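Adenine phosphoribosyltransferase, putative (Trypanosoma brucei brucei, PDB 5VN4) probably catalyses the conversion of adenine and 5-phosphoribosyl 1-diphosphate into AMP and diphosphate, a purine salvage step carried out by a homodimer. Local coordinates at residues Glu32-Trp37 with Thr57-Val62; Arg64-Phe69 with Val209-Glu214; Thr126-Ala131 with Leu184-Leu189; Asp155-Gly160 with Val178-Ile183. One frame throughout, in Å; residues are numbered along the deposited sequence. Where two conformers were deposited one is given.

Contact 1 (Glu32-Trp37 with Thr57-Val62)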
# COMPACT_ATOMS: atom_id res chain seq x y z
N GLU A 32 -14.55 -15.14 -6.71
CA GLU A 32 -15.98 -15.18 -6.42
C GLU A 32 -16.26 -15.69 -5.01
O GLU A 32 -17.29 -15.37 -4.43
CB GLU A 32 -16.71 -16.05 -7.45
CG GLU A 32 -16.86 -15.36 -8.79
CD GLU A 32 -17.41 -16.27 -9.88
OE1 GLU A 32 -17.63 -17.47 -9.60
OE2 GLU A 32 -17.60 -15.79 -11.02
N LYS A 33 -15.35 -16.49 -4.45
CA LYS A 33 -15.55 -17.01 -3.11
C LYS A 33 -15.04 -16.09 -2.01
O LYS A 33 -15.37 -16.31 -0.84
CB LYS A 33 -14.92 -18.40 -2.99
CG LYS A 33 -15.57 -19.40 -3.93
CD LYS A 33 -14.96 -20.78 -3.87
CE LYS A 33 -15.63 -21.69 -4.90
NZ LYS A 33 -15.55 -21.11 -6.27
N VAL A 34 -14.28 -15.05 -2.35
CA VAL A 34 -13.66 -14.22 -1.32
C VAL A 34 -14.06 -12.76 -1.41
O VAL A 34 -14.16 -12.09 -0.37
CB VAL A 34 -12.13 -14.38 -1.25
CG1 VAL A 34 -11.77 -15.80 -0.83
CG2 VAL A 34 -11.51 -14.03 -2.57
N TYR A 35 -14.33 -12.23 -2.61
CA TYR A 35 -14.69 -10.82 -2.72
C TYR A 35 -16.07 -10.62 -2.11
O TYR A 35 -17.02 -11.33 -2.46
CB TYR A 35 -14.66 -10.35 -4.17
CG TYR A 35 -13.80 -9.12 -4.48
CD1 TYR A 35 -13.61 -8.10 -3.55
CD2 TYR A 35 -13.18 -8.98 -5.71
CE1 TYR A 35 -12.84 -6.97 -3.85
CE2 TYR A 35 -12.40 -7.88 -6.02
CZ TYR A 35 -12.23 -6.88 -5.09
OH TYR A 35 -11.45 -5.79 -5.44
N LYS A 36 -16.17 -9.71 -1.15
CA LYS A 36 -17.45 -9.33 -0.56
C LYS A 36 -17.72 -7.86 -0.82
O LYS A 36 -16.80 -7.04 -0.90
CB LYS A 36 -17.45 -9.56 0.96
CG LYS A 36 -17.06 -10.95 1.40
CD LYS A 36 -18.00 -12.00 0.85
CE LYS A 36 -17.54 -13.40 1.23
NZ LYS A 36 -18.37 -14.44 0.57
N TRP A 37 -18.99 -7.53 -0.93
CA TRP A 37 -19.40 -6.14 -1.02
C TRP A 37 -20.21 -5.74 0.20
O TRP A 37 -20.85 -6.58 0.85
CB TRP A 37 -20.19 -5.86 -2.31
CG TRP A 37 -21.49 -6.61 -2.43
CD1 TRP A 37 -21.68 -7.82 -3.01
CD2 TRP A 37 -22.77 -6.19 -1.95
NE1 TRP A 37 -23.00 -8.19 -2.92
CE2 TRP A 37 -23.69 -7.20 -2.28
CE3 TRP A 37 -23.24 -5.05 -1.28
CZ2 TRP A 37 -25.05 -7.11 -1.96
CZ3 TRP A 37 -24.59 -4.97 -0.96
CH2 TRP A 37 -25.48 -5.99 -1.31
N THR A 57 -6.66 -9.08 0.36
CA THR A 57 -5.32 -9.19 0.93
C THR A 57 -5.26 -10.24 2.02
O THR A 57 -4.19 -10.81 2.27
CB THR A 57 -4.81 -7.84 1.44
OG1 THR A 57 -5.63 -7.36 2.52
CG2 THR A 57 -4.81 -6.82 0.33
N GLU A 58 -6.39 -10.54 2.67
CA GLU A 58 -6.45 -11.58 3.68
C GLU A 58 -6.47 -12.98 3.09
O GLU A 58 -6.40 -13.95 3.87
CB GLU A 58 -7.66 -11.37 4.59
CG GLU A 58 -7.46 -10.22 5.53
CD GLU A 58 -8.69 -9.91 6.35
OE1 GLU A 58 -9.50 -10.82 6.61
OE2 GLU A 58 -8.83 -8.73 6.74
N ASN A 59 -6.51 -13.13 1.77
CA ASN A 59 -6.50 -14.45 1.14
C ASN A 59 -5.20 -14.63 0.37
O ASN A 59 -5.09 -14.16 -0.77
CB ASN A 59 -7.70 -14.63 0.22
CG ASN A 59 -7.87 -16.06 -0.24
OD1 ASN A 59 -7.28 -16.47 -1.24
ND2 ASN A 59 -8.64 -16.83 0.52
N PRO A 60 -4.18 -15.27 0.95
CA PRO A 60 -2.89 -15.36 0.24
C PRO A 60 -2.97 -16.10 -1.08
O PRO A 60 -2.19 -15.79 -1.99
CB PRO A 60 -1.95 -16.03 1.27
CG PRO A 60 -2.87 -16.71 2.24
CD PRO A 60 -4.08 -15.81 2.32
N GLU A 61 -3.88 -17.08 -1.22
CA GLU A 61 -4.01 -17.77 -2.50
C GLU A 61 -4.42 -16.81 -3.62
O GLU A 61 -3.84 -16.84 -4.71
CB GLU A 61 -4.99 -18.94 -2.38
CG GLU A 61 -5.15 -19.74 -3.67
CD GLU A 61 -6.06 -20.94 -3.52
OE1 GLU A 61 -5.68 -22.03 -3.97
OE2 GLU A 61 -7.16 -20.79 -2.94
N VAL A 62 -5.41 -15.96 -3.36
CA VAL A 62 -5.81 -14.98 -4.38
C VAL A 62 -4.70 -13.95 -4.61
O VAL A 62 -4.43 -13.56 -5.75
CB VAL A 62 -7.17 -14.34 -4.05
CG1 VAL A 62 -7.43 -13.12 -4.94
CG2 VAL A 62 -8.31 -15.35 -4.22

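Contact 2 (Arg64-Phe69 with Val209-Glu214)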
# COMPACT_ATOMS: atom_id res chain seq x y z
N ARG A 64 -1.50 -14.41 -4.34
CA ARG A 64 -0.52 -15.10 -5.18
C ARG A 64 -1.02 -15.21 -6.62
O ARG A 64 -0.23 -15.08 -7.56
CB ARG A 64 -0.22 -16.47 -4.60
CG ARG A 64 0.93 -17.21 -5.28
CD ARG A 64 1.28 -18.47 -4.51
NE ARG A 64 1.40 -18.19 -3.09
CZ ARG A 64 0.55 -18.61 -2.15
NH1 ARG A 64 -0.49 -19.37 -2.48
NH2 ARG A 64 0.74 -18.28 -0.89
N GLY A 65 -2.32 -15.46 -6.82
CA GLY A 65 -2.84 -15.53 -8.17
C GLY A 65 -2.76 -14.20 -8.89
O GLY A 65 -2.43 -14.14 -10.08
N ILE A 66 -3.04 -13.10 -8.18
CA ILE A 66 -2.89 -11.76 -8.75
C ILE A 66 -1.43 -11.52 -9.13
O ILE A 66 -1.13 -11.08 -10.25
CB ILE A 66 -3.37 -10.69 -7.74
CG1 ILE A 66 -4.87 -10.82 -7.46
CG2 ILE A 66 -3.02 -9.28 -8.24
CD1 ILE A 66 -5.27 -10.09 -6.19
N ARG A 67 -0.52 -11.75 -8.18
CA ARG A 67 0.90 -11.57 -8.44
C ARG A 67 1.34 -12.39 -9.64
O ARG A 67 1.97 -11.87 -10.57
CB ARG A 67 1.68 -11.98 -7.19
CG ARG A 67 3.16 -11.64 -7.19
CD ARG A 67 4.07 -12.75 -7.71
NE ARG A 67 3.76 -14.09 -7.21
CZ ARG A 67 4.24 -14.64 -6.10
NH1 ARG A 67 5.06 -13.97 -5.30
NH2 ARG A 67 3.90 -15.88 -5.79
N ASP A 68 1.00 -13.68 -9.64
CA ASP A 68 1.46 -14.57 -10.71
C ASP A 68 0.90 -14.14 -12.05
O ASP A 68 1.61 -14.19 -13.07
CB ASP A 68 1.04 -16.01 -10.40
CG ASP A 68 1.83 -16.63 -9.26
OD1 ASP A 68 2.85 -16.05 -8.83
OD2 ASP A 68 1.42 -17.71 -8.78
N PHE A 69 -0.37 -13.73 -12.09
CA PHE A 69 -0.96 -13.30 -13.35
C PHE A 69 -0.18 -12.15 -13.97
O PHE A 69 0.21 -12.20 -15.14
CB PHE A 69 -2.43 -12.90 -13.16
CG PHE A 69 -3.07 -12.45 -14.44
CD1 PHE A 69 -3.65 -13.37 -15.30
CD2 PHE A 69 -3.03 -11.12 -14.83
CE1 PHE A 69 -4.21 -12.98 -16.50
CE2 PHE A 69 -3.58 -10.72 -16.03
CZ PHE A 69 -4.18 -11.65 -16.87
N VAL A 209 -6.95 -3.77 -17.98
CA VAL A 209 -7.05 -5.18 -17.61
C VAL A 209 -7.45 -5.24 -16.14
O VAL A 209 -6.64 -4.89 -15.26
CB VAL A 209 -5.73 -5.92 -17.85
CG1 VAL A 209 -5.81 -7.35 -17.32
CG2 VAL A 209 -5.35 -5.88 -19.33
N THR A 210 -8.69 -5.64 -15.86
CA THR A 210 -9.15 -5.80 -14.49
C THR A 210 -9.57 -7.24 -14.30
O THR A 210 -10.47 -7.72 -15.00
CB THR A 210 -10.30 -4.85 -14.16
OG1 THR A 210 -11.41 -5.09 -15.03
CG2 THR A 210 -9.87 -3.40 -14.30
N LEU A 211 -8.94 -7.94 -13.36
CA LEU A 211 -9.08 -9.39 -13.29
C LEU A 211 -10.54 -9.83 -13.17
O LEU A 211 -10.99 -10.71 -13.91
CB LEU A 211 -8.24 -9.96 -12.14
CG LEU A 211 -6.74 -9.77 -12.33
CD1 LEU A 211 -5.97 -10.53 -11.24
CD2 LEU A 211 -6.27 -10.18 -13.72
N VAL A 212 -11.30 -9.23 -12.25
CA VAL A 212 -12.73 -9.53 -12.20
C VAL A 212 -13.53 -8.25 -12.44
O VAL A 212 -12.96 -7.18 -12.70
CB VAL A 212 -13.15 -10.33 -10.95
CG1 VAL A 212 -12.47 -11.70 -10.96
CG2 VAL A 212 -12.85 -9.58 -9.67
N ASP A 213 -14.86 -8.38 -12.41
CA ASP A 213 -15.76 -7.32 -12.82
C ASP A 213 -16.96 -7.32 -11.88
O ASP A 213 -16.99 -8.04 -10.88
CB ASP A 213 -16.13 -7.46 -14.30
CG ASP A 213 -16.91 -8.73 -14.60
OD1 ASP A 213 -17.27 -9.45 -13.65
OD2 ASP A 213 -17.17 -8.99 -15.80
N GLU A 214 -17.97 -6.53 -12.24
CA GLU A 214 -19.14 -6.36 -11.39
C GLU A 214 -19.91 -7.66 -11.15
O GLU A 214 -20.69 -7.73 -10.19
CB GLU A 214 -20.08 -5.30 -11.97
CG GLU A 214 -20.56 -5.56 -13.40
CD GLU A 214 -19.69 -4.89 -14.45
OE1 GLU A 214 -18.45 -4.93 -14.31
OE2 GLU A 214 -20.23 -4.33 -15.44

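Contact 3 (Thr126-Ala131 with Leu184-Leu189). With HSX (5-O-phosphono-alpha-D-ribofuranose), chain D; ADE (adenine), chain C; PPV (pyrophosphate), chain E.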
# COMPACT_ATOMS: atom_id res chain seq x y z
N THR A 126 -11.56 13.03 -9.71
CA THR A 126 -12.86 12.59 -9.23
C THR A 126 -12.83 11.07 -9.12
O THR A 126 -12.00 10.39 -9.74
CB THR A 126 -13.99 13.04 -10.17
OG1 THR A 126 -13.84 12.43 -11.46
CG2 THR A 126 -13.99 14.56 -10.33
N LYS A 127 -13.73 10.53 -8.29
CA LYS A 127 -13.90 9.09 -8.14
C LYS A 127 -15.39 8.78 -8.14
O LYS A 127 -16.22 9.69 -8.04
CB LYS A 127 -13.27 8.57 -6.83
CG LYS A 127 -11.78 8.84 -6.64
CD LYS A 127 -11.36 8.39 -5.24
CE LYS A 127 -9.84 8.39 -5.04
NZ LYS A 127 -9.16 7.29 -5.76
N GLU A 128 -15.73 7.48 -8.20
CA GLU A 128 -17.14 7.09 -8.13
C GLU A 128 -17.85 7.79 -6.98
O GLU A 128 -19.01 8.21 -7.10
CB GLU A 128 -17.27 5.57 -7.99
CG GLU A 128 -18.73 5.07 -8.06
CD GLU A 128 -18.93 3.59 -7.75
OE1 GLU A 128 -17.96 2.89 -7.40
OE2 GLU A 128 -20.08 3.12 -7.85
N TYR A 129 -17.16 7.95 -5.85
CA TYR A 129 -17.76 8.51 -4.65
C TYR A 129 -17.15 9.84 -4.23
O TYR A 129 -17.37 10.28 -3.09
CB TYR A 129 -17.71 7.51 -3.50
CG TYR A 129 -16.37 6.87 -3.23
CD1 TYR A 129 -15.30 7.61 -2.71
CD2 TYR A 129 -16.18 5.51 -3.44
CE1 TYR A 129 -14.08 7.00 -2.43
CE2 TYR A 129 -14.98 4.90 -3.16
CZ TYR A 129 -13.93 5.65 -2.66
OH TYR A 129 -12.74 5.02 -2.38
N ALA A 130 -16.42 10.52 -5.11
CA ALA A 130 -15.77 11.78 -4.74
C ALA A 130 -15.98 12.79 -5.85
O ALA A 130 -15.55 12.58 -6.99
CB ALA A 130 -14.27 11.58 -4.47
N ALA A 131 -16.66 13.89 -5.52
CA ALA A 131 -16.74 15.02 -6.42
C ALA A 131 -15.40 15.76 -6.44
O ALA A 131 -14.57 15.60 -5.55
CB ALA A 131 -17.85 15.98 -5.98
N LEU A 184 -10.54 -5.22 -10.05
CA LEU A 184 -11.99 -5.13 -10.18
C LEU A 184 -12.32 -3.96 -11.09
O LEU A 184 -11.98 -2.81 -10.78
CB LEU A 184 -12.64 -4.94 -8.81
CG LEU A 184 -14.16 -4.72 -8.83
CD1 LEU A 184 -14.89 -5.91 -9.41
CD2 LEU A 184 -14.64 -4.43 -7.43
N GLY A 185 -12.99 -4.25 -12.20
CA GLY A 185 -13.45 -3.21 -13.11
C GLY A 185 -14.96 -3.20 -13.14
O GLY A 185 -15.58 -4.24 -13.36
N LEU A 186 -15.57 -2.04 -12.88
CA LEU A 186 -17.03 -1.94 -12.92
C LEU A 186 -17.37 -1.47 -14.33
O LEU A 186 -17.44 -0.27 -14.61
CB LEU A 186 -17.52 -0.98 -11.84
CG LEU A 186 -17.07 -1.35 -10.41
CD1 LEU A 186 -17.56 -0.34 -9.40
CD2 LEU A 186 -17.52 -2.76 -10.04
N THR A 187 -17.54 -2.43 -15.24
CA THR A 187 -17.53 -2.07 -16.66
C THR A 187 -18.73 -1.22 -17.05
O THR A 187 -18.65 -0.45 -18.01
CB THR A 187 -17.40 -3.30 -17.56
OG1 THR A 187 -18.60 -4.07 -17.54
CG2 THR A 187 -16.23 -4.17 -17.11
N PHE A 188 -19.84 -1.32 -16.31
CA PHE A 188 -21.00 -0.49 -16.63
C PHE A 188 -20.72 0.99 -16.46
O PHE A 188 -21.45 1.81 -17.03
CB PHE A 188 -22.23 -0.93 -15.80
CG PHE A 188 -22.06 -0.76 -14.31
CD1 PHE A 188 -22.44 0.42 -13.69
CD2 PHE A 188 -21.56 -1.79 -13.53
CE1 PHE A 188 -22.30 0.57 -12.30
CE2 PHE A 188 -21.41 -1.64 -12.16
CZ PHE A 188 -21.79 -0.46 -11.55
N LEU A 189 -19.67 1.36 -15.72
CA LEU A 189 -19.27 2.75 -15.58
C LEU A 189 -18.34 3.22 -16.69
O LEU A 189 -18.00 4.41 -16.74
CB LEU A 189 -18.62 2.99 -14.20
CG LEU A 189 -19.54 2.75 -13.00
CD1 LEU A 189 -18.77 2.91 -11.70
CD2 LEU A 189 -20.74 3.69 -13.02
C1 HSX D . -10.87 4.14 -4.83
O4 HSX D . -11.33 4.86 -5.99
C2 HSX D . -10.13 2.95 -5.42
O2 HSX D . -9.17 2.40 -4.51
C3 HSX D . -9.51 3.53 -6.67
O3 HSX D . -8.33 4.30 -6.35
C4 HSX D . -10.58 4.50 -7.15
C5 HSX D . -11.50 3.89 -8.21
O5 HSX D . -12.59 4.77 -8.50
P' HSX D . -12.62 5.65 -9.86
O1X HSX D . -11.63 6.79 -9.72
O2X HSX D . -12.30 4.73 -11.00
O3X HSX D . -14.06 6.13 -9.89
O1 HSX D . -9.97 4.96 -4.08
N9 ADE C . -13.53 2.59 -5.39
C8 ADE C . -14.39 3.19 -6.25
N7 ADE C . -15.55 2.58 -6.35
C5 ADE C . -15.44 1.50 -5.50
C6 ADE C . -16.33 0.46 -5.15
N6 ADE C . -17.57 0.33 -5.66
N1 ADE C . -15.90 -0.46 -4.26
C2 ADE C . -14.66 -0.33 -3.76
N3 ADE C . -13.74 0.60 -4.01
C4 ADE C . -14.19 1.49 -4.89
O11 PPV E . -10.84 6.64 -2.09
P1 PPV E . -9.67 6.70 -1.12
O21 PPV E . -10.05 7.17 0.26
O31 PPV E . -8.46 7.39 -1.73
OPP PPV E . -9.25 5.15 -0.99
P2 PPV E . -7.91 4.43 -0.42
O12 PPV E . -8.60 3.23 0.17
O22 PPV E . -7.08 4.18 -1.67
O32 PPV E . -7.24 5.31 0.60

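Contact 4 (Asp155-Gly160 with Val178-Ile183). With HSX (5-O-phosphono-alpha-D-ribofuranose), chain D; ADE (adenine), chain C.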
# COMPACT_ATOMS: atom_id res chain seq x y z
N ASP A 155 -6.54 -1.02 -7.29
CA ASP A 155 -7.43 -2.15 -7.03
C ASP A 155 -8.69 -2.10 -7.89
O ASP A 155 -8.96 -3.03 -8.66
CB ASP A 155 -7.71 -2.35 -5.53
CG ASP A 155 -8.59 -1.28 -4.91
OD1 ASP A 155 -8.49 -0.09 -5.32
OD2 ASP A 155 -9.35 -1.62 -3.98
N VAL A 156 -9.45 -1.02 -7.80
CA VAL A 156 -10.74 -0.88 -8.48
C VAL A 156 -10.62 0.19 -9.55
O VAL A 156 -10.04 1.25 -9.31
CB VAL A 156 -11.85 -0.50 -7.48
CG1 VAL A 156 -13.18 -0.28 -8.20
CG2 VAL A 156 -11.99 -1.57 -6.40
N ILE A 157 -11.19 -0.08 -10.72
CA ILE A 157 -11.45 0.94 -11.74
C ILE A 157 -12.96 1.07 -11.85
O ILE A 157 -13.66 0.11 -12.21
CB ILE A 157 -10.81 0.59 -13.09
CG1 ILE A 157 -9.28 0.47 -12.93
CG2 ILE A 157 -11.16 1.68 -14.11
CD1 ILE A 157 -8.56 -0.04 -14.13
N ALA A 158 -13.47 2.25 -11.49
CA ALA A 158 -14.90 2.51 -11.48
C ALA A 158 -15.17 3.56 -12.56
O ALA A 158 -15.27 3.21 -13.74
CB ALA A 158 -15.37 2.88 -10.07
N THR A 159 -15.26 4.84 -12.21
CA THR A 159 -15.45 5.87 -13.22
C THR A 159 -14.20 6.10 -14.07
O THR A 159 -14.30 6.71 -15.14
CB THR A 159 -15.82 7.21 -12.59
OG1 THR A 159 -14.70 7.73 -11.84
CG2 THR A 159 -17.04 7.09 -11.71
N GLY A 160 -13.03 5.66 -13.61
CA GLY A 160 -11.81 5.97 -14.32
C GLY A 160 -11.23 7.33 -14.02
O GLY A 160 -10.22 7.71 -14.63
N VAL A 178 1.92 1.46 -21.12
CA VAL A 178 1.74 0.15 -21.72
C VAL A 178 0.36 -0.41 -21.42
O VAL A 178 -0.32 -0.95 -22.31
CB VAL A 178 2.86 -0.79 -21.25
CG1 VAL A 178 2.67 -2.20 -21.80
CG2 VAL A 178 4.22 -0.24 -21.65
N GLU A 179 -0.08 -0.31 -20.17
CA GLU A 179 -1.30 -0.97 -19.75
C GLU A 179 -1.75 -0.34 -18.45
O GLU A 179 -0.94 0.19 -17.68
CB GLU A 179 -1.05 -2.47 -19.54
CG GLU A 179 -2.25 -3.30 -19.22
CD GLU A 179 -2.01 -4.76 -19.52
OE1 GLU A 179 -1.97 -5.12 -20.72
OE2 GLU A 179 -1.87 -5.55 -18.57
N VAL A 180 -3.06 -0.41 -18.22
CA VAL A 180 -3.70 -0.07 -16.96
C VAL A 180 -4.19 -1.37 -16.35
O VAL A 180 -4.85 -2.17 -17.03
CB VAL A 180 -4.88 0.89 -17.24
CG1 VAL A 180 -5.89 0.89 -16.12
CG2 VAL A 180 -4.35 2.29 -17.54
N ALA A 181 -3.86 -1.60 -15.08
CA ALA A 181 -4.11 -2.88 -14.40
C ALA A 181 -4.92 -2.67 -13.13
O ALA A 181 -4.70 -1.72 -12.38
CB ALA A 181 -2.80 -3.58 -14.03
N GLY A 182 -5.84 -3.61 -12.86
CA GLY A 182 -6.56 -3.62 -11.61
C GLY A 182 -7.10 -5.00 -11.31
O GLY A 182 -6.95 -5.93 -12.11
N ILE A 183 -7.74 -5.14 -10.15
CA ILE A 183 -8.39 -6.41 -9.82
C ILE A 183 -9.90 -6.40 -10.00
O ILE A 183 -10.50 -7.48 -10.12
CB ILE A 183 -7.97 -6.98 -8.45
CG1 ILE A 183 -8.35 -6.04 -7.30
CG2 ILE A 183 -6.48 -7.32 -8.46
CD1 ILE A 183 -8.15 -6.66 -5.92
C1 HSX D . -10.87 4.14 -4.83
O4 HSX D . -11.33 4.86 -5.99
C2 HSX D . -10.13 2.95 -5.42
O2 HSX D . -9.17 2.40 -4.51
C3 HSX D . -9.51 3.53 -6.67
O3 HSX D . -8.33 4.30 -6.35
C4 HSX D . -10.58 4.50 -7.15
C5 HSX D . -11.50 3.89 -8.21
O5 HSX D . -12.59 4.77 -8.50
P' HSX D . -12.62 5.65 -9.86
O1X HSX D . -11.63 6.79 -9.72
O2X HSX D . -12.30 4.73 -11.00
O3X HSX D . -14.06 6.13 -9.89
O1 HSX D . -9.97 4.96 -4.08
N9 ADE C . -13.53 2.59 -5.39
C8 ADE C . -14.39 3.19 -6.25
N7 ADE C . -15.55 2.58 -6.35
C5 ADE C . -15.44 1.50 -5.50
C6 ADE C . -16.33 0.46 -5.15
N6 ADE C . -17.57 0.33 -5.66
N1 ADE C . -15.90 -0.46 -4.26
C2 ADE C . -14.66 -0.33 -3.76
N3 ADE C . -13.74 0.60 -4.01
C4 ADE C . -14.19 1.49 -4.89

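Contact 1 (Glu32-Trp37 with Thr57-Val62)
Val34, near the end of helix 26-34, turns its CB toward Asn59 and Val62, and its two methyls divide the work. In the conformer described, one of two deposited for this valine, CG1 reaches Asn59, with ND2 3.6 Å away and CG slightly farther. CG2, held between the backbone N and the carbonyl carbon (chi1 of -65° for CG1), meets CG2 of Val62 at 3.8 Å. Val34 crosses the asparagine at about a right angle but runs past Val62 in the opposite direction. No hydrogen bond spans the two segments. Asn59 suits its place as the N-cap of helix 60-75: its OD1 accepts from Val62 N over 2.9 Å, in the carbonyl plane, with an N-H...O angle of 156°. With the oxygen spent on the helix end, the amide nitrogen is the part turned to Val34. Pro60 follows in the first turn, where a residue without an N-H costs nothing. A branched apolar side chain at Val62 fills the buried side of this turn, touching Phe31 and Ile56; Val34 also rests on Ile56. Next to the cap, Glu58 forms a salt bridge with Arg140 of the second subunit.

Contact 2 (Arg64-Phe69 with Val209-Glu214)
Val209 begins the contact from strand 208-213: its CG1 approaches the ring of Phe69 obliquely, 4.2 Å from CE2. Thr210 alternates to the other side of the strand; Leu211 is the next to face the helix. It gives the largest share of the contact, through both of its methyls. CD2 lies over one face of the Phe69 ring, 3.8 Å from the centroid and 23° off the ring normal, a CH-pi contact displaced toward the CD2-CE2 rim. CD1 meets Ile66 CG1 at 3.9 Å. Phe69 can offer that face because its CG stands anti to the backbone N (chi1 180°), which carries the ring from the helix toward the strand. A forked leucine fits here, since it must fill the groove between an isoleucine and an aromatic ring at once. The chain turns a corner at Leu211 and Val212, and beyond it Asp213 forms a salt bridge with Arg28 and Glu214 a hydrogen bond with Thr187. On the far side of the helix Arg67 binds Asp68, NE to OD1 at 2.7 Å, and also bridges to Glu101 of the second subunit. Helix 60-75 thus packs by its buried side on strand 208-213, which runs between parallel strands 18-21 and 176-182, while Phe31 of helix 26-34 touches both Ile66 and Leu211.

Contact 3 (Thr126-Ala131 with Leu184-Leu189)
The carboxylate of Glu128 is touched by two leucine methyls: Leu186 CD1 lies 3.8 Å from OE1, and Leu189 CD1 is 4.0 Å from CD, the leucine crossing the glutamate at about a right angle. The other flat group, the Tyr129 ring, has pyrophosphate O11 at its edge and in its plane, adenine N9 and ribose C1 placed obliquely, and His45 stacked against it. Both groups belong to the active site of a type I phosphoribosyltransferase, where the loop between strands 119-121 and 138-140 folds over the ligands as a lid. A type I turn from Lys127 to Ala130 shapes the lid, and its residues reach all three ligands. Glu128, extended with CG anti to the backbone N (chi1 -174°), reaches the purine: OE1 accepts from adenine N6 at 3.1 Å, with an N-H...O angle of 156°, and stands 2.6 Å from N7. A glutamate is long enough to bring an acceptor to the exocyclic amino group, and Leu186 supplies an apolar wall beside it. The backbone N of Glu128 meanwhile donates to phosphate oxygen O3X of the ribose 5-phosphate at 2.7 Å. Lys127, its flexible cationic chain bent at chi4, brings NZ to ribose O1 at 3.0 Å and, less closely, to O4; Thr162 also binds this ammonium. At the third ligand, Tyr129 OH donates to pyrophosphate O11 across 2.5 Å.

Contact 4 (Asp155-Gly160 with Val178-Ile183)
Asp155 and Ile183 meet through the backbone: Ile183 N donates to Asp155 O over 2.9 Å, tilted 15° from the carbonyl plane. The isoleucine also lays its CG1 3.4 Å from that oxygen, because chi1 of 61° sets CG1 between its own N and carbonyl carbon. Gly182 suits this spot, for a CB there would press on the same carbonyl. With its carbonyl bonded to Ile183, Asp155 points its CB away from 178-183, and its carboxylate meets the ligand, where OD1 accepts from ribose O2 at 2.7 Å and OD2 forms a salt bridge with Arg90. These two partners probably fix the rotation of the group and make an acidic residue fitting. Ile157, which buries more than Ile183, points back to strand 176-182; its CD1 presses on Val180 CG1 at 3.5 Å, tighter than usual for two carbons, in a core closed by Phe208 and Thr210. Val156, alternating with it, faces the adenine instead. Beyond the strand, the chain wraps round the 5-phosphate: Ala158 N reaches O2X at 2.8 Å, a bond repeated by Gly160 N, and O3X receives Thr159 N at 2.9 Å and Thr159 OG1 at 2.6 Å. At Gly160 a CB would press on the carbonyl O of Thr159, which calls for glycine before helix 161-172. This phosphate-gripping loop, led by Asp154 and Asp155, is the PRPP-binding motif of type I phosphoribosyltransferases.

Overall arrangement
Along the chain contact 1 closes before contact 2 opens, and contact 3, with contact 4 nested within it, lies inside the long loop that contact 2 closes. Contacts 1 and 2, with centres about 11 Å apart, share helix 60-75 and both touch the second subunit. Contacts 2, 3 and 4 reach one mixed sheet: strand 208-213 neighbours 176-182 and 184-185, and 184-185 in turn neighbours 156-157. The centres of contacts 3 and 4 lie about 10 Å apart, and both touch adenine and ribose 5-phosphate. Tyr35 touches residues of the other three contacts. The dimer-facing helix is thus connected through the sheet to the substrate pocket, with its lid and phosphate loop.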